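Local coordinates for protein metagenomic carboxyl esterase MGS0156 (Uncultured organism, PDB 5D8M) that probably hydrolyses carboxylic esters, as a carboxyl esterase with an alpha/beta-hydrolase-like fold, at residues L89-G94 with L105-A110; C99-S104 with L210-P215; G128-A133 with G218-D223; E256-L261 with S315-N320. All coordinates share one frame; numbering follows the deposited sequence.

Contact 1: residues L89-G94 with L105-A110; sequences LVLVPG and LLFDDA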
loop_
_atom_site.group_PDB
_atom_site.type_symbol
_atom_site.label_atom_id
_atom_site.label_comp_id
_atom_site.label_asym_id
_atom_site.label_seq_id
_atom_site.Cartn_x
_atom_site.Cartn_y
_atom_site.Cartn_z
ATOM N N LEU A 89 -13.489 -1.100 -5.632
ATOM C CA LEU A 89 -12.117 -0.949 -5.207
ATOM C C LEU A 89 -11.349 -0.228 -6.323
ATOM O O LEU A 89 -11.257 -0.718 -7.449
ATOM C CB LEU A 89 -11.495 -2.316 -4.907
ATOM C CG LEU A 89 -12.310 -3.248 -4.007
ATOM C CD1 LEU A 89 -11.618 -4.622 -3.904
ATOM C CD2 LEU A 89 -12.521 -2.630 -2.623
ATOM N N VAL A 90 -10.867 0.963 -6.007
ATOM C CA VAL A 90 -10.034 1.729 -6.910
ATOM C C VAL A 90 -8.579 1.505 -6.511
ATOM O O VAL A 90 -8.129 1.971 -5.465
ATOM C CB VAL A 90 -10.397 3.220 -6.873
ATOM C CG1 VAL A 90 -9.566 3.973 -7.904
ATOM C CG2 VAL A 90 -11.917 3.383 -7.162
ATOM N N LEU A 91 -7.873 0.773 -7.357
ATOM C CA LEU A 91 -6.511 0.329 -7.119
ATOM C C LEU A 91 -5.512 1.361 -7.637
ATOM O O LEU A 91 -5.552 1.717 -8.788
ATOM C CB LEU A 91 -6.268 -1.011 -7.806
ATOM C CG LEU A 91 -7.309 -2.102 -7.571
ATOM C CD1 LEU A 91 -7.082 -3.331 -8.506
ATOM C CD2 LEU A 91 -7.272 -2.515 -6.108
ATOM N N VAL A 92 -4.635 1.844 -6.770
ATOM C CA VAL A 92 -3.655 2.832 -7.158
ATOM C C VAL A 92 -2.268 2.331 -6.811
ATOM O O VAL A 92 -1.946 2.174 -5.623
ATOM C CB VAL A 92 -3.900 4.177 -6.449
ATOM C CG1 VAL A 92 -2.914 5.219 -6.934
ATOM C CG2 VAL A 92 -5.359 4.633 -6.650
ATOM N N PRO A 93 -1.417 2.116 -7.836
ATOM C CA PRO A 93 -0.073 1.576 -7.600
ATOM C C PRO A 93 0.947 2.630 -7.244
ATOM O O PRO A 93 0.622 3.811 -7.200
ATOM C CB PRO A 93 0.284 0.934 -8.944
ATOM C CG PRO A 93 -0.368 1.828 -9.920
ATOM C CD PRO A 93 -1.704 2.231 -9.279
ATOM N N GLY A 94 2.188 2.201 -7.057
ATOM C CA GLY A 94 3.241 3.081 -6.591
ATOM C C GLY A 94 4.377 3.383 -7.556
ATOM O O GLY A 94 4.213 3.363 -8.771
ATOM N N LEU A 105 0.784 -5.914 -12.841
ATOM C CA LEU A 105 -0.241 -4.921 -12.570
ATOM C C LEU A 105 -0.758 -5.139 -11.162
ATOM O O LEU A 105 -0.936 -6.286 -10.754
ATOM C CB LEU A 105 -1.404 -5.035 -13.570
ATOM C CG LEU A 105 -1.034 -4.806 -15.025
ATOM C CD1 LEU A 105 -2.234 -5.141 -15.935
ATOM C CD2 LEU A 105 -0.576 -3.333 -15.196
ATOM N N LEU A 106 -1.024 -4.041 -10.451
ATOM C CA LEU A 106 -1.396 -4.079 -9.042
ATOM C C LEU A 106 -2.546 -5.064 -8.768
ATOM O O LEU A 106 -3.593 -4.992 -9.403
ATOM C CB LEU A 106 -1.784 -2.676 -8.562
ATOM C CG LEU A 106 -2.144 -2.561 -7.069
ATOM C CD1 LEU A 106 -0.967 -2.857 -6.220
ATOM C CD2 LEU A 106 -2.706 -1.176 -6.734
ATOM N N PHE A 107 -2.323 -5.992 -7.837
ATOM C CA PHE A 107 -3.341 -6.964 -7.421
ATOM C C PHE A 107 -3.969 -7.733 -8.570
ATOM O O PHE A 107 -5.129 -8.149 -8.495
ATOM C CB PHE A 107 -4.440 -6.264 -6.596
ATOM C CG PHE A 107 -4.072 -6.101 -5.135
ATOM C CD1 PHE A 107 -3.888 -7.217 -4.339
ATOM C CD2 PHE A 107 -3.904 -4.845 -4.570
ATOM C CE1 PHE A 107 -3.522 -7.098 -3.012
ATOM C CE2 PHE A 107 -3.552 -4.696 -3.239
ATOM C CZ PHE A 107 -3.374 -5.817 -2.448
ATOM N N ASP A 108 -3.217 -7.925 -9.649
ATOM C CA ASP A 108 -3.840 -8.452 -10.866
ATOM C C ASP A 108 -4.438 -9.841 -10.654
ATOM O O ASP A 108 -5.512 -10.139 -11.168
ATOM C CB ASP A 108 -2.833 -8.509 -12.018
ATOM C CG ASP A 108 -3.487 -8.304 -13.373
ATOM O OD1 ASP A 108 -4.432 -7.467 -13.487
ATOM O OD2 ASP A 108 -3.032 -8.957 -14.333
ATOM N N ASP A 109 -3.730 -10.686 -9.907
ATOM C CA ASP A 109 -4.193 -12.044 -9.675
ATOM C C ASP A 109 -5.280 -12.128 -8.586
ATOM O O ASP A 109 -5.851 -13.193 -8.363
ATOM C CB ASP A 109 -3.007 -12.945 -9.322
ATOM C CG ASP A 109 -2.190 -12.448 -8.099
ATOM O OD1 ASP A 109 -2.338 -11.280 -7.606
ATOM O OD2 ASP A 109 -1.352 -13.272 -7.656
ATOM N N ALA A 110 -5.570 -11.006 -7.934
ATOM C CA ALA A 110 -6.612 -10.945 -6.899
ATOM C C ALA A 110 -7.979 -10.453 -7.398
ATOM O O ALA A 110 -8.995 -10.650 -6.744
ATOM C CB ALA A 110 -6.152 -10.039 -5.751
#
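Pro93 and Leu106 mark the nearest approach of the two backbones, with CA atoms 6.0 Å apart, where the end of strand 87-92 runs past a type II beta turn that spans Leu105 to Asp108. The turn is closed by a weak bond from Asp108 N to Leu105 O, and Phe107, its third residue, takes the positive phi of 52° that the turn requires. Leu106 has the largest share of the contact. Its CG lies anti to the backbone N (chi1 -178°), and this extends the isobutyl group across to the strand, where CD2 rests on main chain as much as on side chains. The evidence is the 3.5 Å from Leu106 CD2 to Val92 C and the 3.7 Å from Leu106 CD2 to Leu91 CB. Closer to the end of the segment, Pro93 CB meets Leu106 CB at 4.2 Å. Phe107 adds a looser touch: Leu91 CD2 comes to Phe107 CD2 at 4.4 Å, approaching the ring obliquely. Leu106 also packs on Leu123 and on His157, at the ends of strands 120-123 and 151-157, while Leu91 touches Leu123 and Val155. The strand's main-chain bonding is directed to its neighbours: Leu89 and Leu91 pair with Thr122, and Val90 pairs with Val153 and Val155. In alpha/beta hydrolases the loop after the equivalent strand commonly contributes to the oxyanion hole, so a similar location is plausible here. With no hydrogen bond between the two segments, the contact between them rests on apolar packing of buried hydrocarbon surfaces.

Contact 2: residues C99-S104 with L210-P215; sequences CVSESS and LSSCPP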
loop_
_atom_site.group_PDB
_atom_site.type_symbol
_atom_site.label_atom_id
_atom_site.label_comp_id
_atom_site.label_asym_id
_atom_site.label_seq_id
_atom_site.Cartn_x
_atom_site.Cartn_y
_atom_site.Cartn_z
ATOM N N CYS A 99 6.285 1.479 -15.049
ATOM C CA CYS A 99 7.416 1.027 -15.845
ATOM C C CYS A 99 7.483 -0.503 -16.008
ATOM O O CYS A 99 8.113 -1.015 -16.944
ATOM C CB CYS A 99 8.719 1.537 -15.206
ATOM S SG CYS A 99 8.690 3.340 -14.867
ATOM N N VAL A 100 6.873 -1.249 -15.098
ATOM C CA VAL A 100 6.915 -2.706 -15.211
ATOM C C VAL A 100 5.538 -3.271 -15.545
ATOM O O VAL A 100 5.272 -4.439 -15.279
ATOM C CB VAL A 100 7.470 -3.383 -13.906
ATOM C CG1 VAL A 100 8.944 -2.981 -13.692
ATOM C CG2 VAL A 100 6.633 -3.044 -12.688
ATOM N N SER A 101 4.673 -2.446 -16.144
ATOM C CA SER A 101 3.305 -2.875 -16.440
ATOM C C SER A 101 3.218 -4.123 -17.322
ATOM O O SER A 101 2.238 -4.846 -17.252
ATOM C CB SER A 101 2.508 -1.751 -17.100
ATOM O OG SER A 101 3.052 -1.430 -18.362
ATOM N N GLU A 102 4.233 -4.386 -18.140
ATOM C CA GLU A 102 4.231 -5.598 -18.971
ATOM C C GLU A 102 4.382 -6.877 -18.149
ATOM O O GLU A 102 3.973 -7.958 -18.579
ATOM C CB GLU A 102 5.351 -5.534 -20.009
ATOM C CG GLU A 102 5.071 -4.595 -21.152
ATOM C CD GLU A 102 4.063 -5.159 -22.131
ATOM O OE1 GLU A 102 3.008 -4.519 -22.328
ATOM O OE2 GLU A 102 4.335 -6.236 -22.714
ATOM N N SER A 103 4.985 -6.741 -16.971
ATOM C CA SER A 103 5.280 -7.869 -16.097
ATOM C C SER A 103 4.326 -7.928 -14.911
ATOM O O SER A 103 4.096 -8.997 -14.346
ATOM C CB SER A 103 6.728 -7.781 -15.571
ATOM O OG SER A 103 7.628 -7.518 -16.623
ATOM N N SER A 104 3.793 -6.779 -14.503
ATOM C CA SER A 104 3.023 -6.736 -13.256
ATOM C C SER A 104 2.027 -5.601 -13.204
ATOM O O SER A 104 2.387 -4.466 -13.482
ATOM C CB SER A 104 3.981 -6.608 -12.056
ATOM O OG SER A 104 3.265 -6.635 -10.825
ATOM N N LEU A 210 12.119 5.100 -21.463
ATOM C CA LEU A 210 11.565 3.770 -21.239
ATOM C C LEU A 210 10.263 3.672 -22.023
ATOM O O LEU A 210 9.470 4.629 -22.049
ATOM C CB LEU A 210 11.325 3.509 -19.751
ATOM C CG LEU A 210 12.507 3.540 -18.756
ATOM C CD1 LEU A 210 11.994 3.472 -17.342
ATOM C CD2 LEU A 210 13.500 2.397 -19.003
ATOM N N SER A 211 10.036 2.531 -22.658
ATOM C CA SER A 211 8.882 2.396 -23.543
ATOM C C SER A 211 7.569 2.179 -22.773
ATOM O O SER A 211 6.495 2.179 -23.373
ATOM C CB SER A 211 9.108 1.240 -24.529
ATOM O OG SER A 211 9.268 0.016 -23.833
ATOM N N SER A 212 7.652 2.013 -21.455
ATOM C CA SER A 212 6.452 1.753 -20.660
ATOM C C SER A 212 6.092 2.853 -19.660
ATOM O O SER A 212 5.043 2.787 -19.038
ATOM C CB SER A 212 6.592 0.433 -19.907
ATOM O OG SER A 212 6.328 -0.657 -20.787
ATOM N N CYS A 213 6.943 3.854 -19.491
ATOM C CA CYS A 213 6.590 4.956 -18.586
ATOM C C CYS A 213 7.297 6.236 -19.016
ATOM O O CYS A 213 8.468 6.220 -19.396
ATOM C CB CYS A 213 6.905 4.589 -17.110
ATOM S SG CYS A 213 8.639 4.194 -16.770
ATOM N N PRO A 214 6.567 7.356 -19.009
ATOM C CA PRO A 214 7.157 8.633 -19.422
ATOM C C PRO A 214 8.147 9.098 -18.349
ATOM O O PRO A 214 8.003 8.694 -17.208
ATOM C CB PRO A 214 5.939 9.577 -19.514
ATOM C CG PRO A 214 4.969 8.990 -18.529
ATOM C CD PRO A 214 5.163 7.493 -18.584
ATOM N N PRO A 215 9.130 9.928 -18.713
ATOM C CA PRO A 215 10.074 10.475 -17.733
ATOM C C PRO A 215 9.441 11.495 -16.786
ATOM O O PRO A 215 8.452 12.149 -17.143
ATOM C CB PRO A 215 11.120 11.160 -18.603
ATOM C CG PRO A 215 10.365 11.527 -19.867
ATOM C CD PRO A 215 9.384 10.419 -20.083
HETATM O O HOH W 1 2.880 0.962 -18.969
#
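Cys99 and Cys213 reach each other through unlike first torsions: SG of Cys99 lies anti to the carbonyl carbon, beside the backbone N (chi1 -51°), whereas SG of Cys213 sits between its own N and carbonyl carbon (chi1 59°). The two sulfurs are covalently joined, Cys99 SG to Cys213 SG at 2.1 Å, and the chi3 of 98° gives the disulfide a right-handed twist close to the relaxed right angle. The CA atoms of Cys99 and Cys213 are consequently held 4.9 Å apart. On the flank of the bridge, Leu210 CD1 lies 4.1 Å from Cys99 SG. This is a cross-link between distant loops: one follows strand 87-92 in the central parallel sheet, the other follows helix 199-207 in the helical insertion after strand 178-184, the place where alpha/beta hydrolases often carry a lid. Ser212 extends the contact, its CB set against Cys99 O at 3.6 Å. Its hydroxyl is too far for a direct bond to the other serine, Ser212 OG standing 4.1 Å from Ser101 OG. A water instead joins the segments, donating to Ser212 O over 2.8 Å and hydrogen-bonding to Ser101 OG as well. Within the first loop, Val100 O receives both Ser103 N and Ser104 N, which curls the chain just after the cystine. The carbonyls of Cys213 and Pro214 in turn accept from Arg129 NH1 and NE.

Contact 3: residues G128-A133 with G218-D223; sequences GRWGSA and GTEALD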
loop_
_atom_site.group_PDB
_atom_site.type_symbol
_atom_site.label_atom_id
_atom_site.label_comp_id
_atom_site.label_asym_id
_atom_site.label_seq_id
_atom_site.Cartn_x
_atom_site.Cartn_y
_atom_site.Cartn_z
ATOM N N GLY A 128 4.655 6.301 -13.170
ATOM C CA GLY A 128 5.627 5.578 -12.369
ATOM C C GLY A 128 6.794 6.457 -11.931
ATOM O O GLY A 128 7.433 6.182 -10.910
ATOM N N ARG A 129 7.081 7.503 -12.706
ATOM C CA ARG A 129 8.182 8.400 -12.395
ATOM C C ARG A 129 7.738 9.849 -12.130
ATOM O O ARG A 129 8.535 10.782 -12.246
ATOM C CB ARG A 129 9.198 8.351 -13.539
ATOM C CG ARG A 129 9.719 6.935 -13.799
ATOM C CD ARG A 129 10.933 6.960 -14.695
ATOM N NE ARG A 129 10.588 7.080 -16.109
ATOM C CZ ARG A 129 11.489 7.134 -17.082
ATOM N NH1 ARG A 129 11.109 7.226 -18.349
ATOM N NH2 ARG A 129 12.776 7.110 -16.790
ATOM N N TRP A 130 6.475 10.033 -11.755
ATOM C CA TRP A 130 5.906 11.371 -11.571
ATOM C C TRP A 130 5.638 11.679 -10.097
ATOM O O TRP A 130 5.446 10.765 -9.321
ATOM C CB TRP A 130 4.601 11.496 -12.355
ATOM C CG TRP A 130 4.812 11.594 -13.854
ATOM C CD1 TRP A 130 6.000 11.720 -14.518
ATOM C CD2 TRP A 130 3.791 11.603 -14.856
ATOM N NE1 TRP A 130 5.778 11.807 -15.881
ATOM C CE2 TRP A 130 4.427 11.737 -16.107
ATOM C CE3 TRP A 130 2.403 11.501 -14.816
ATOM C CZ2 TRP A 130 3.716 11.770 -17.307
ATOM C CZ3 TRP A 130 1.699 11.530 -16.014
ATOM C CH2 TRP A 130 2.353 11.677 -17.235
ATOM N N GLY A 131 5.575 12.964 -9.734
ATOM C CA GLY A 131 5.352 13.364 -8.355
ATOM C C GLY A 131 3.903 13.148 -7.932
ATOM O O GLY A 131 3.024 12.899 -8.762
ATOM N N SER A 132 3.654 13.238 -6.632
ATOM C CA SER A 132 2.318 13.004 -6.097
ATOM C C SER A 132 1.260 14.012 -6.586
ATOM O O SER A 132 0.129 13.625 -6.808
ATOM C CB SER A 132 2.368 13.010 -4.575
ATOM O OG SER A 132 2.964 11.812 -4.124
ATOM N N ALA A 133 1.620 15.287 -6.759
ATOM C CA ALA A 133 0.647 16.265 -7.235
ATOM C C ALA A 133 0.141 15.931 -8.639
ATOM O O ALA A 133 -1.063 16.015 -8.924
ATOM C CB ALA A 133 1.233 17.673 -7.213
ATOM N N GLY A 218 13.224 16.583 -12.944
ATOM C CA GLY A 218 14.097 16.632 -11.787
ATOM C C GLY A 218 14.093 15.321 -11.028
ATOM O O GLY A 218 14.436 14.278 -11.581
ATOM N N THR A 219 13.691 15.377 -9.761
ATOM C CA THR A 219 13.498 14.174 -8.968
ATOM C C THR A 219 12.102 14.173 -8.340
ATOM O O THR A 219 11.946 13.778 -7.187
ATOM C CB THR A 219 14.547 14.047 -7.851
ATOM O OG1 THR A 219 14.454 15.189 -6.986
ATOM C CG2 THR A 219 15.961 13.961 -8.443
ATOM N N GLU A 220 11.099 14.601 -9.105
ATOM C CA GLU A 220 9.736 14.798 -8.584
ATOM C C GLU A 220 9.148 13.576 -7.855
ATOM O O GLU A 220 8.535 13.704 -6.787
ATOM C CB GLU A 220 8.790 15.233 -9.723
ATOM C CG GLU A 220 8.658 14.261 -10.921
ATOM C CD GLU A 220 7.649 14.759 -11.989
ATOM O OE1 GLU A 220 8.084 15.219 -13.067
ATOM O OE2 GLU A 220 6.421 14.682 -11.757
ATOM N N ALA A 221 9.340 12.395 -8.416
ATOM C CA ALA A 221 8.803 11.171 -7.825
ATOM C C ALA A 221 9.438 10.866 -6.451
ATOM O O ALA A 221 8.736 10.568 -5.468
ATOM C CB ALA A 221 9.018 9.998 -8.779
ATOM N N LEU A 222 10.765 10.961 -6.387
ATOM C CA LEU A 222 11.482 10.720 -5.130
ATOM C C LEU A 222 11.267 11.834 -4.116
ATOM O O LEU A 222 11.218 11.570 -2.919
ATOM C CB LEU A 222 12.990 10.541 -5.368
ATOM C CG LEU A 222 13.424 9.143 -5.820
ATOM C CD1 LEU A 222 12.735 8.050 -5.010
ATOM C CD2 LEU A 222 13.118 8.979 -7.300
ATOM N N ASP A 223 11.136 13.078 -4.574
ATOM C CA ASP A 223 10.817 14.183 -3.660
ATOM C C ASP A 223 9.554 13.886 -2.854
ATOM O O ASP A 223 9.424 14.263 -1.686
ATOM C CB ASP A 223 10.610 15.485 -4.425
ATOM C CG ASP A 223 11.878 15.997 -5.070
ATOM O OD1 ASP A 223 12.977 15.515 -4.728
ATOM O OD2 ASP A 223 11.764 16.884 -5.941
#
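Glu220 opens the short helix 220-223 and reaches across to Gly131, the N-cap residue of helix 132-143, so this contact joins two helix beginnings, the first in the insertion after strand 178-184 of an alpha/beta-hydrolase-like fold. Among the hydrogen bonds, Gly131 N donates to Glu220 OE2 at 2.8 Å and a nearly straight 161°. Glu220 CG stands between its backbone N and carbonyl carbon (chi1 59°), which sends the extended chain over to this donor. Gly131 N meets the oxygen on its anti side, slightly out of the carboxylate plane, while the other oxygen, OE1, is taken by Glu217 N. With an alanine in place of Glu220, Gly131 N would probably lose its direct acceptor across the contact, and Glu217 N the oxygen it binds. By packing, the glutamate chain runs alongside Trp130, the indole and carboxylate planes 20° apart, and Trp130 CB lies 3.7 Å from Glu220 OE2; the ring's NE1 turns to Pro215 O. Ala221 presses its methyl on main chain, with its CB 3.6 Å from Arg129 O. A CA-H...O contact adds to this, Gly131 CA standing 3.6 Å from Glu220 O.

Contact 4: residues E256-L261 with S315-N320; sequences ETSAIL and SVISKN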
loop_
_atom_site.group_PDB
_atom_site.type_symbol
_atom_site.label_atom_id
_atom_site.label_comp_id
_atom_site.label_asym_id
_atom_site.label_seq_id
_atom_site.Cartn_x
_atom_site.Cartn_y
_atom_site.Cartn_z
ATOM N N GLU A 256 12.813 -14.523 3.660
ATOM C CA GLU A 256 11.576 -14.523 2.867
ATOM C C GLU A 256 11.353 -13.197 2.147
ATOM O O GLU A 256 10.251 -12.900 1.671
ATOM C CB GLU A 256 10.371 -14.857 3.748
ATOM C CG GLU A 256 10.425 -16.279 4.343
ATOM C CD GLU A 256 10.529 -17.392 3.282
ATOM O OE1 GLU A 256 10.010 -17.222 2.154
ATOM O OE2 GLU A 256 11.132 -18.456 3.582
ATOM N N THR A 257 12.413 -12.407 2.056
ATOM C CA THR A 257 12.396 -11.132 1.357
ATOM C C THR A 257 13.104 -11.345 -0.001
ATOM O O THR A 257 14.152 -11.975 -0.048
ATOM C CB THR A 257 13.103 -10.018 2.202
ATOM O OG1 THR A 257 12.353 -9.753 3.409
ATOM C CG2 THR A 257 13.250 -8.722 1.417
ATOM N N SER A 258 12.495 -10.868 -1.087
ATOM C CA SER A 258 13.045 -11.016 -2.439
ATOM C C SER A 258 14.492 -10.552 -2.571
ATOM O O SER A 258 14.865 -9.533 -2.009
ATOM C CB SER A 258 12.187 -10.226 -3.459
ATOM O OG SER A 258 10.900 -10.788 -3.592
ATOM N N ALA A 259 15.283 -11.295 -3.346
ATOM C CA ALA A 259 16.703 -10.997 -3.509
ATOM C C ALA A 259 16.921 -9.528 -3.862
ATOM O O ALA A 259 17.746 -8.865 -3.261
ATOM C CB ALA A 259 17.313 -11.899 -4.566
ATOM N N ILE A 260 16.126 -9.014 -4.794
ATOM C CA ILE A 260 16.316 -7.666 -5.302
ATOM C C ILE A 260 16.124 -6.639 -4.177
ATOM O O ILE A 260 16.718 -5.561 -4.207
ATOM C CB ILE A 260 15.342 -7.357 -6.485
ATOM C CG1 ILE A 260 15.773 -6.095 -7.232
ATOM C CG2 ILE A 260 13.882 -7.261 -6.015
ATOM C CD1 ILE A 260 16.862 -6.352 -8.238
ATOM N N LEU A 261 15.327 -6.996 -3.175
ATOM C CA LEU A 261 14.993 -6.072 -2.088
ATOM C C LEU A 261 15.949 -6.204 -0.895
ATOM O O LEU A 261 16.030 -5.318 -0.050
ATOM C CB LEU A 261 13.563 -6.307 -1.613
ATOM C CG LEU A 261 12.445 -6.071 -2.628
ATOM C CD1 LEU A 261 11.122 -6.386 -1.938
ATOM C CD2 LEU A 261 12.464 -4.625 -3.166
ATOM N N SER A 315 12.932 -13.344 -11.917
ATOM C CA SER A 315 13.821 -14.198 -11.159
ATOM C C SER A 315 14.393 -13.524 -9.911
ATOM O O SER A 315 14.547 -14.178 -8.890
ATOM C CB SER A 315 14.957 -14.678 -12.050
ATOM O OG SER A 315 14.457 -15.567 -13.033
ATOM N N VAL A 316 14.699 -12.228 -9.983
ATOM C CA VAL A 316 15.317 -11.550 -8.846
ATOM C C VAL A 316 14.261 -11.130 -7.821
ATOM O O VAL A 316 14.577 -10.923 -6.656
ATOM C CB VAL A 316 16.157 -10.340 -9.296
ATOM C CG1 VAL A 316 17.232 -10.813 -10.274
ATOM C CG2 VAL A 316 15.281 -9.250 -9.918
ATOM N N ILE A 317 13.004 -11.045 -8.250
ATOM C CA ILE A 317 11.888 -10.862 -7.335
ATOM C C ILE A 317 11.509 -12.255 -6.833
ATOM O O ILE A 317 10.443 -12.798 -7.142
ATOM C CB ILE A 317 10.739 -10.122 -8.038
ATOM C CG1 ILE A 317 11.288 -8.795 -8.589
ATOM C CG2 ILE A 317 9.535 -9.876 -7.099
ATOM C CD1 ILE A 317 10.329 -8.025 -9.457
ATOM N N SER A 318 12.426 -12.827 -6.057
ATOM C CA SER A 318 12.462 -14.261 -5.771
ATOM C C SER A 318 11.513 -14.740 -4.666
ATOM O O SER A 318 11.387 -15.931 -4.448
ATOM C CB SER A 318 13.885 -14.656 -5.386
ATOM O OG SER A 318 14.253 -13.965 -4.203
ATOM N N LYS A 319 10.855 -13.829 -3.959
ATOM C CA LYS A 319 9.942 -14.246 -2.886
ATOM C C LYS A 319 8.578 -13.568 -3.048
ATOM O O LYS A 319 8.071 -12.948 -2.116
ATOM C CB LYS A 319 10.552 -13.926 -1.512
ATOM C CG LYS A 319 11.852 -14.716 -1.207
ATOM C CD LYS A 319 11.549 -16.219 -1.104
ATOM C CE LYS A 319 12.826 -17.021 -0.846
ATOM N NZ LYS A 319 12.531 -18.475 -0.678
ATOM N N ASN A 320 7.986 -13.710 -4.229
ATOM C CA ASN A 320 6.797 -12.950 -4.624
ATOM C C ASN A 320 5.481 -13.634 -4.248
ATOM O O ASN A 320 4.401 -13.068 -4.427
ATOM C CB ASN A 320 6.841 -12.697 -6.137
ATOM C CG ASN A 320 5.807 -11.681 -6.597
ATOM O OD1 ASN A 320 4.918 -11.997 -7.385
ATOM N ND2 ASN A 320 5.923 -10.469 -6.108
HETATM O O HOH W 2 7.881 -12.008 0.577
HETATM O O HOH W 3 8.092 -10.050 -4.106
#
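Ser258 and Ala259 exchange bonds with Lys319 and Ser318 through alternating side-chain and main-chain partners. Lys319 N donates to Ser258 OG at 3.1 Å, and in return Ala259 N donates to Ser318 OG at 3.0 Å, with an N-H...O angle of 160°. Ser318 can receive it because its OG stands between its own N and carbonyl carbon (chi1 62°), turned to the other segment. A third bond, Ile260 N to Val316 O at 3.1 Å, arrives tilted 33° from the carbonyl plane. Apolar contact backs it: Ile260 CD1 meets Val316 CG2 at 3.7 Å, and Ile260 CG2 also touches Ile317. At the other end Lys319 packs its CB on Glu256 O at 3.4 Å, and its ammonium group makes a long salt bridge, Lys319 NZ to Glu256 OE1 at 4.0 Å. Two waters complete this shell, one donating to both Glu256 O and Lys319 O, the other donating to Ser258 OG and accepting from Asn320 ND2. If an alanine stood at Ser258, Lys319 N would probably lose its acceptor and the second water one of its partners. Farther out, an inverse gamma turn centred on Ile317 reverses the chain after the helix, presenting Val316 O to Ile260 N and Lys319 N to Ser258 OG. Asp298 OD2 holds Ser258 N, while Asn320 is fixed by Phe306 N and Met304 O. The contact thus joins the loop between strand 244-248 and helix 262-269 to the link between helix 312-316 and helix 324-338.

How the contacts relate
Contact 1 lies nearest the chain's centre, about 10 Å from it, on strand 87-92 of the parallel sheet, while the other three lie at 17 to 19 Å in surrounding loops and helix ends. Contacts 1 and 2 adjoin in sequence, their centres about 15 Å apart, sharing the loop that leaves this strand. Contacts 2 and 3 interleave along the chain and touch, Pro214 CG packing on Trp130 CZ2 at 3.3 Å; together they tie the helical insertion after strand 178-184 to loops on the preceding strands. Contact 4 closes later in the chain, its centre about 25 Å from that of contact 3, and joins segments beyond strands 244-248 and 290-293.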